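Leucine aminopeptidase 2, chloroplastic (Streptomyces sp. BC16019, PDB 5LHJ) is a manganese-binding M17-family metalloaminopeptidase of bottromycin maturation that probably removes unsubstituted amino acids from the N-termini of peptides. Local coordinates at residues R141-E144 against Y145-A148; A445-L448 against Q449-A453; V486-L489 against I490-R494. One frame throughout, in Å; residues are numbered along the deposited sequence.

In the fold
Contact 1 lies at the surface, in the loop between helix 124-139 and strand 156-159, whereas contacts 2 and 3 are mostly buried. Contact 2 spans the end of helix 440-449 and the loop after it, packing on helix 345-358 and strand 458-462; contact 3 lies wholly in helix 486-498, among helices 164-185, 286-301 and 394-407. The nearest atoms of these two are about 13 Å apart, while the centres of contacts 1 and 2 are about 41 Å apart. Chemistry follows place: contact 1 combines a tyrosine pair with charge, water and a second subunit, contact 2 changes its backbone bonding at the helix end, and contact 3 is regular helix with one added hydroxyl bond.

Contact 1: residues R141-E144 against Y145-A148; sequences RYDE and YRSA
Tyr142 and Tyr145 lie side by side and point the same way, but they meet unevenly. The hydroxyl of Tyr142 reaches the edge of the Tyr145 ring, in its plane, with OH 3.4 Å from Tyr145 CE2. Further back the two rings approach through Tyr142 CE2 and Tyr145 CD2, 4.1 Å apart. Tyr145 OH is hydrogen-bonded to Thr190, and both rings touch Pro187. An alanine in place of Tyr145 would be likely to leave Thr190 without this hydroxyl partner and open a gap beside the Tyr142 hydroxyl.

Asp143 and Arg146 form the second pair, across a type I beta turn. The turn is closed by Arg146 N and Asp143 O, 3.1 Å apart and nearly straight at the hydrogen (164°). In the side chains, Asp143 OD1 sits at the guanidinium edge, 3.4 Å from Arg146 NE, in a salt bridge whose hydrogen bond is weak, being both long and bent (132°). Carboxylate and guanidinium planes are 73° apart, so no paired, coplanar fork forms. Arg146 NE also donates to a water 2.7 Å away, at the same edge. This surface loop meets the second subunit, where Arg146 NH2 bonds Ser426 O and Tyr145 O bonds Thr336 of that chain. Another water joins the turn to its approach, accepting from Tyr145 N at 2.8 Å and donating to Tyr142 O.

Asp143 OD2 meets Arg141 by charge alone. One carboxylate thus lies between two arginines, which would probably favour its ionised form, while the modest direct bond and the waters imply that the subunit partner shares in fixing Arg146.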
loop_
_atom_site.group_PDB
_atom_site.type_symbol
_atom_site.label_atom_id
_atom_site.label_comp_id
_atom_site.label_asym_id
_atom_site.label_seq_id
_atom_site.Cartn_x
_atom_site.Cartn_y
_atom_site.Cartn_z
ATOM N N ARG A 141 -19.892 -0.876 -33.211
ATOM C CA ARG A 141 -19.420 -2.088 -32.540
ATOM C C ARG A 141 -17.986 -2.327 -32.955
ATOM O O ARG A 141 -17.580 -1.945 -34.059
ATOM C CB ARG A 141 -20.290 -3.314 -32.888
ATOM C CG ARG A 141 -20.565 -3.481 -34.378
ATOM C CD ARG A 141 -21.252 -4.793 -34.782
ATOM N NE ARG A 141 -22.332 -5.240 -33.884
ATOM C CZ ARG A 141 -23.249 -6.172 -34.193
ATOM N NH1 ARG A 141 -23.255 -6.789 -35.381
ATOM N NH2 ARG A 141 -24.182 -6.503 -33.297
ATOM N N TYR A 142 -17.215 -2.936 -32.065
ATOM C CA TYR A 142 -15.833 -3.274 -32.359
ATOM C C TYR A 142 -15.667 -4.775 -32.131
ATOM O O TYR A 142 -15.312 -5.210 -31.045
ATOM C CB TYR A 142 -14.856 -2.454 -31.522
ATOM C CG TYR A 142 -13.422 -2.647 -31.980
ATOM C CD1 TYR A 142 -12.949 -2.012 -33.126
ATOM C CD2 TYR A 142 -12.545 -3.475 -31.276
ATOM C CE1 TYR A 142 -11.643 -2.195 -33.560
ATOM C CE2 TYR A 142 -11.235 -3.653 -31.695
ATOM C CZ TYR A 142 -10.798 -3.025 -32.838
ATOM O OH TYR A 142 -9.511 -3.210 -33.269
ATOM N N ASP A 143 -15.925 -5.538 -33.186
ATOM C CA ASP A 143 -15.933 -7.004 -33.149
ATOM C C ASP A 143 -14.819 -7.650 -33.956
ATOM O O ASP A 143 -14.826 -8.872 -34.129
ATOM C CB ASP A 143 -17.298 -7.512 -33.656
ATOM C CG ASP A 143 -18.422 -7.239 -32.685
ATOM O OD1 ASP A 143 -18.178 -7.117 -31.449
ATOM O OD2 ASP A 143 -19.577 -7.159 -33.160
ATOM N N GLU A 144 -13.842 -6.853 -34.390
ATOM C CA GLU A 144 -12.725 -7.311 -35.238
ATOM C C GLU A 144 -11.951 -8.516 -34.653
ATOM O O GLU A 144 -11.435 -9.355 -35.408
ATOM C CB GLU A 144 -11.746 -6.137 -35.464
ATOM C CG GLU A 144 -10.608 -6.372 -36.454
ATOM C CD GLU A 144 -11.069 -6.678 -37.874
ATOM O OE1 GLU A 144 -12.170 -6.237 -38.280
ATOM O OE2 GLU A 144 -10.309 -7.360 -38.600
ATOM N N TYR A 145 -11.864 -8.590 -33.325
ATOM C CA TYR A 145 -11.052 -9.626 -32.662
ATOM C C TYR A 145 -11.870 -10.707 -31.958
ATOM O O TYR A 145 -11.312 -11.468 -31.164
ATOM C CB TYR A 145 -10.032 -8.984 -31.715
ATOM C CG TYR A 145 -8.952 -8.288 -32.487
ATOM C CD1 TYR A 145 -7.829 -8.984 -32.927
ATOM C CD2 TYR A 145 -9.080 -6.943 -32.846
ATOM C CE1 TYR A 145 -6.844 -8.356 -33.673
ATOM C CE2 TYR A 145 -8.110 -6.314 -33.605
ATOM C CZ TYR A 145 -6.997 -7.016 -34.011
ATOM O OH TYR A 145 -6.035 -6.382 -34.760
ATOM N N ARG A 146 -13.165 -10.775 -32.256
ATOM C CA ARG A 146 -14.018 -11.870 -31.834
ATOM C C ARG A 146 -14.066 -12.891 -32.944
ATOM O O ARG A 146 -14.099 -12.519 -34.117
ATOM C CB ARG A 146 -15.438 -11.391 -31.592
ATOM C CG ARG A 146 -15.564 -10.423 -30.455
ATOM C CD ARG A 146 -17.023 -10.155 -30.143
ATOM N NE ARG A 146 -17.083 -9.205 -29.042
ATOM C CZ ARG A 146 -16.863 -9.507 -27.760
ATOM N NH1 ARG A 146 -16.616 -10.763 -27.365
ATOM N NH2 ARG A 146 -16.925 -8.541 -26.858
ATOM N N SER A 147 -14.095 -14.171 -32.582
ATOM C CA SER A 147 -14.261 -15.242 -33.569
ATOM C C SER A 147 -15.754 -15.566 -33.636
ATOM O O SER A 147 -16.478 -15.359 -32.665
ATOM C CB SER A 147 -13.409 -16.469 -33.212
ATOM O OG SER A 147 -13.879 -17.107 -32.051
ATOM N N ALA A 148 -16.204 -16.061 -34.785
ATOM C CA ALA A 148 -17.637 -16.325 -35.049
ATOM C C ALA A 148 -18.481 -15.048 -35.209
ATOM O O ALA A 148 -18.558 -14.202 -34.312
ATOM C CB ALA A 148 -18.241 -17.245 -33.981
HETATM O O HOH W 1 -13.025 -6.966 -31.381
HETATM O O HOH W 2 -16.806 -6.530 -28.916
HETATM O O HOH W 3 -16.036 -11.005 -35.841
HETATM O O HOH W 4 -11.560 -12.405 -35.505
#

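Contact 2: residues A445-L448 against Q449-A453; sequences ALFL and QDFVA
Phe447 and Phe451 meet four residues apart, where the helix gives way to a loop, with Phe447 CE1 3.5 Å from Phe451 CE2. Their rings are oblique, with planes 43° apart and centroids separated by 5.5 Å. The CD2-CE2 side of the Phe451 ring also turns its edge to the Phe447 carbonyl, whose oxygen is 3.2 Å from Phe451 CD2. Different first torsions bring the rings together: Phe447 CG is anti to its own backbone N (chi1 -178°), while Phe451 CG is anti to its carbonyl carbon.

The backbone positions this pair. Gln449 N donates to Ala445 O at 2.9 Å, a regular i to i-4 helical bond. Asp450 N then divides weakly between two acceptors, Leu446 O and Phe447 O, and Phe451 N returns to Leu448 O at 3.0 Å, an i to i-3 bond. A type I turn from Gln449 to Val452 carries the chain away.

Farther out, Arg421 and Arg431 form salt bridges with the two oxygens of Asp450, Arg421 also bonds Gln449 OE1, and the Phe451 ring meets His331 edge-to-face. Leu448 is about 8 Å, side chain to side chain, from Lys261, a manganese ligand of this enzyme, though no metal is bound to this chain here. Phe447, Leu448 and Phe451 touch helix 345-358, while Ala445, Leu448, Gln449 and Val452 touch strand 458-462.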
loop_
_atom_site.group_PDB
_atom_site.type_symbol
_atom_site.label_atom_id
_atom_site.label_comp_id
_atom_site.label_asym_id
_atom_site.label_seq_id
_atom_site.Cartn_x
_atom_site.Cartn_y
_atom_site.Cartn_z
ATOM N N ALA A 445 0.258 21.556 -18.430
ATOM C CA ALA A 445 -0.148 22.591 -19.369
ATOM C C ALA A 445 0.902 23.703 -19.426
ATOM O O ALA A 445 1.277 24.162 -20.508
ATOM C CB ALA A 445 -1.520 23.146 -18.980
ATOM N N LEU A 446 1.385 24.124 -18.251
ATOM C CA LEU A 446 2.471 25.123 -18.163
ATOM C C LEU A 446 3.775 24.635 -18.822
ATOM O O LEU A 446 4.471 25.398 -19.496
ATOM C CB LEU A 446 2.727 25.502 -16.699
ATOM C CG LEU A 446 1.560 26.222 -16.002
ATOM C CD1 LEU A 446 1.741 26.228 -14.491
ATOM C CD2 LEU A 446 1.401 27.643 -16.532
ATOM N N PHE A 447 4.099 23.362 -18.610
ATOM C CA PHE A 447 5.236 22.707 -19.262
ATOM C C PHE A 447 5.126 22.847 -20.783
ATOM O O PHE A 447 6.088 23.296 -21.445
ATOM C CB PHE A 447 5.291 21.227 -18.803
ATOM C CG PHE A 447 6.430 20.428 -19.357
ATOM C CD1 PHE A 447 6.439 20.009 -20.695
ATOM C CD2 PHE A 447 7.479 20.033 -18.533
ATOM C CE1 PHE A 447 7.487 19.249 -21.201
ATOM C CE2 PHE A 447 8.518 19.256 -19.036
ATOM C CZ PHE A 447 8.527 18.874 -20.372
ATOM N N LEU A 448 3.979 22.462 -21.341
ATOM C CA LEU A 448 3.762 22.547 -22.794
ATOM C C LEU A 448 3.822 23.986 -23.301
ATOM O O LEU A 448 4.356 24.253 -24.380
ATOM C CB LEU A 448 2.417 21.936 -23.184
ATOM C CG LEU A 448 2.215 20.440 -22.927
ATOM C CD1 LEU A 448 0.791 20.060 -23.315
ATOM C CD2 LEU A 448 3.213 19.580 -23.676
ATOM N N GLN A 449 3.268 24.908 -22.518
ATOM C CA GLN A 449 3.244 26.318 -22.895
ATOM C C GLN A 449 4.644 26.859 -23.219
ATOM O O GLN A 449 4.776 27.670 -24.135
ATOM C CB GLN A 449 2.595 27.164 -21.801
ATOM C CG GLN A 449 2.352 28.617 -22.202
ATOM C CD GLN A 449 1.622 29.404 -21.126
ATOM O OE1 GLN A 449 1.697 29.081 -19.941
ATOM N NE2 GLN A 449 0.917 30.457 -21.541
ATOM N N ASP A 450 5.658 26.395 -22.479
ATOM C CA ASP A 450 7.070 26.807 -22.664
ATOM C C ASP A 450 7.557 26.596 -24.117
ATOM O O ASP A 450 8.471 27.282 -24.584
ATOM C CB ASP A 450 8.035 25.961 -21.795
ATOM C CG ASP A 450 7.942 26.206 -20.279
ATOM O OD1 ASP A 450 7.339 27.176 -19.781
ATOM O OD2 ASP A 450 8.531 25.349 -19.560
ATOM N N PHE A 451 6.984 25.623 -24.816
ATOM C CA PHE A 451 7.488 25.221 -26.131
ATOM C C PHE A 451 6.749 25.857 -27.303
ATOM O O PHE A 451 7.124 25.634 -28.442
ATOM C CB PHE A 451 7.459 23.700 -26.220
ATOM C CG PHE A 451 8.349 23.054 -25.214
ATOM C CD1 PHE A 451 9.712 22.947 -25.448
ATOM C CD2 PHE A 451 7.844 22.601 -24.000
ATOM C CE1 PHE A 451 10.553 22.360 -24.506
ATOM C CE2 PHE A 451 8.679 22.034 -23.046
ATOM C CZ PHE A 451 10.031 21.903 -23.301
ATOM N N VAL A 452 5.707 26.632 -27.026
ATOM C CA VAL A 452 4.939 27.291 -28.081
ATOM C C VAL A 452 5.590 28.639 -28.320
ATOM O O VAL A 452 5.716 29.446 -27.399
ATOM C CB VAL A 452 3.459 27.471 -27.699
ATOM C CG1 VAL A 452 2.680 28.102 -28.846
ATOM C CG2 VAL A 452 2.844 26.126 -27.343
ATOM N N ALA A 453 6.002 28.879 -29.560
ATOM C CA ALA A 453 6.729 30.097 -29.908
ATOM C C ALA A 453 5.962 31.354 -29.533
ATOM O O ALA A 453 4.740 31.404 -29.640
ATOM C CB ALA A 453 7.068 30.123 -31.390
#

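Contact 3: residues V486-L489 against I490-R494; sequences VRTL and IETLR
The planar Thr488 carbonyl receives two donors from Thr492 at different heights. Thr492 N, 2.9 Å from Thr488 O, is tilted 20° from the carbonyl plane, whereas Thr492 OG1, 2.8 Å from the same oxygen, stands above it, 41° out. The oxygen is thus gripped by a backbone N-H and by a hydroxyl that donates its proton. The hydroxyl arrives there because chi1 of Thr492 (-60°) sets OG1 anti to the carbonyl carbon, beside the backbone N, and turns it back along the helix. Thr488 has the same torsion, but its own OG1 bonds Glu409 instead.

This i to i-4 hydroxyl bond rides on regular alpha-helical hydrogen bonding: Ile490 N to Val486 O and Glu491 N to Arg487 O are each 3.0 Å, and Leu493 N to Leu489 O is 2.9 Å. The segment opens helix 486-498, the last helix of the modelled chain, which is packed among helices 164-185, 286-301 and 394-407.

Val486 and Ile490 run alongside one another, pointing the same way, with Val486 CG1 4.0 Å from Ile490 CD1. Ile490 CG1 also lies against the Val486 carbonyl, 3.4 Å from its oxygen. Both pack on helix 286-301, and Val486 also reaches helix 164-185, where Arg487 NE bonds Thr177. Toward helix 394-407 the contacts are mixed: Thr492 and Glu491 touch Ala403, and the Glu491 carboxylate forms a salt bridge with Arg406.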
loop_
_atom_site.group_PDB
_atom_site.type_symbol
_atom_site.label_atom_id
_atom_site.label_comp_id
_atom_site.label_asym_id
_atom_site.label_seq_id
_atom_site.Cartn_x
_atom_site.Cartn_y
_atom_site.Cartn_z
ATOM N N VAL A 486 -13.114 14.447 -31.228
ATOM C CA VAL A 486 -13.220 14.525 -32.691
ATOM C C VAL A 486 -14.255 15.575 -33.101
ATOM O O VAL A 486 -13.962 16.480 -33.888
ATOM C CB VAL A 486 -13.558 13.160 -33.339
ATOM C CG1 VAL A 486 -13.848 13.318 -34.828
ATOM C CG2 VAL A 486 -12.405 12.176 -33.145
ATOM N N ARG A 487 -15.445 15.476 -32.540
ATOM C CA ARG A 487 -16.508 16.382 -32.932
ATOM C C ARG A 487 -16.301 17.813 -32.411
ATOM O O ARG A 487 -16.627 18.774 -33.116
ATOM C CB ARG A 487 -17.867 15.796 -32.569
ATOM C CG ARG A 487 -18.239 14.704 -33.567
ATOM C CD ARG A 487 -19.512 13.984 -33.199
ATOM N NE ARG A 487 -19.203 13.158 -32.049
ATOM C CZ ARG A 487 -19.822 13.154 -30.878
ATOM N NH1 ARG A 487 -20.919 13.867 -30.646
ATOM N NH2 ARG A 487 -19.353 12.345 -29.938
ATOM N N THR A 488 -15.711 17.964 -31.227
ATOM C CA THR A 488 -15.282 19.292 -30.761
ATOM C C THR A 488 -14.268 19.934 -31.722
ATOM O O THR A 488 -14.400 21.105 -32.071
ATOM C CB THR A 488 -14.724 19.253 -29.321
ATOM O OG1 THR A 488 -15.766 18.850 -28.428
ATOM C CG2 THR A 488 -14.202 20.616 -28.887
ATOM N N LEU A 489 -13.275 19.168 -32.158
ATOM C CA LEU A 489 -12.281 19.673 -33.101
ATOM C C LEU A 489 -12.932 20.109 -34.412
ATOM O O LEU A 489 -12.639 21.186 -34.922
ATOM C CB LEU A 489 -11.194 18.645 -33.397
ATOM C CG LEU A 489 -10.145 18.377 -32.313
ATOM C CD1 LEU A 489 -9.263 17.244 -32.804
ATOM C CD2 LEU A 489 -9.317 19.603 -31.952
ATOM N N ILE A 490 -13.816 19.273 -34.947
ATOM C CA ILE A 490 -14.506 19.616 -36.193
ATOM C C ILE A 490 -15.322 20.902 -36.035
ATOM O O ILE A 490 -15.233 21.792 -36.880
ATOM C CB ILE A 490 -15.401 18.463 -36.703
ATOM C CG1 ILE A 490 -14.534 17.271 -37.129
ATOM C CG2 ILE A 490 -16.267 18.924 -37.880
ATOM C CD1 ILE A 490 -15.321 16.005 -37.396
ATOM N N GLU A 491 -16.094 21.020 -34.959
ATOM C CA GLU A 491 -16.860 22.249 -34.728
ATOM C C GLU A 491 -15.975 23.493 -34.497
ATOM O O GLU A 491 -16.320 24.599 -34.942
ATOM C CB GLU A 491 -17.861 22.058 -33.590
ATOM C CG GLU A 491 -19.063 21.227 -33.990
ATOM C CD GLU A 491 -20.017 21.934 -34.961
ATOM O OE1 GLU A 491 -19.974 23.172 -35.099
ATOM O OE2 GLU A 491 -20.831 21.232 -35.598
ATOM N N THR A 492 -14.832 23.307 -33.839
ATOM C CA THR A 492 -13.857 24.388 -33.666
ATOM C C THR A 492 -13.311 24.861 -35.013
ATOM O O THR A 492 -13.278 26.064 -35.298
ATOM C CB THR A 492 -12.709 23.954 -32.747
ATOM O OG1 THR A 492 -13.251 23.603 -31.469
ATOM C CG2 THR A 492 -11.692 25.054 -32.572
ATOM N N LEU A 493 -12.918 23.911 -35.848
ATOM C CA LEU A 493 -12.378 24.248 -37.165
ATOM C C LEU A 493 -13.439 24.938 -38.040
ATOM O O LEU A 493 -13.101 25.870 -38.787
ATOM C CB LEU A 493 -11.824 23.002 -37.845
ATOM C CG LEU A 493 -10.607 22.384 -37.142
ATOM C CD1 LEU A 493 -10.346 20.983 -37.657
ATOM C CD2 LEU A 493 -9.362 23.243 -37.283
ATOM N N ARG A 494 -14.702 24.493 -37.941
ATOM C CA ARG A 494 -15.821 25.138 -38.669
ATOM C C ARG A 494 -15.960 26.607 -38.258
ATOM O O ARG A 494 -16.022 27.500 -39.117
ATOM C CB ARG A 494 -17.151 24.404 -38.441
ATOM C CG ARG A 494 -17.262 23.059 -39.161
ATOM C CD ARG A 494 -18.476 22.242 -38.723
ATOM N NE ARG A 494 -19.725 22.819 -39.226
ATOM C CZ ARG A 494 -20.270 22.590 -40.423
ATOM N NH1 ARG A 494 -19.714 21.760 -41.310
ATOM N NH2 ARG A 494 -21.415 23.201 -40.741
#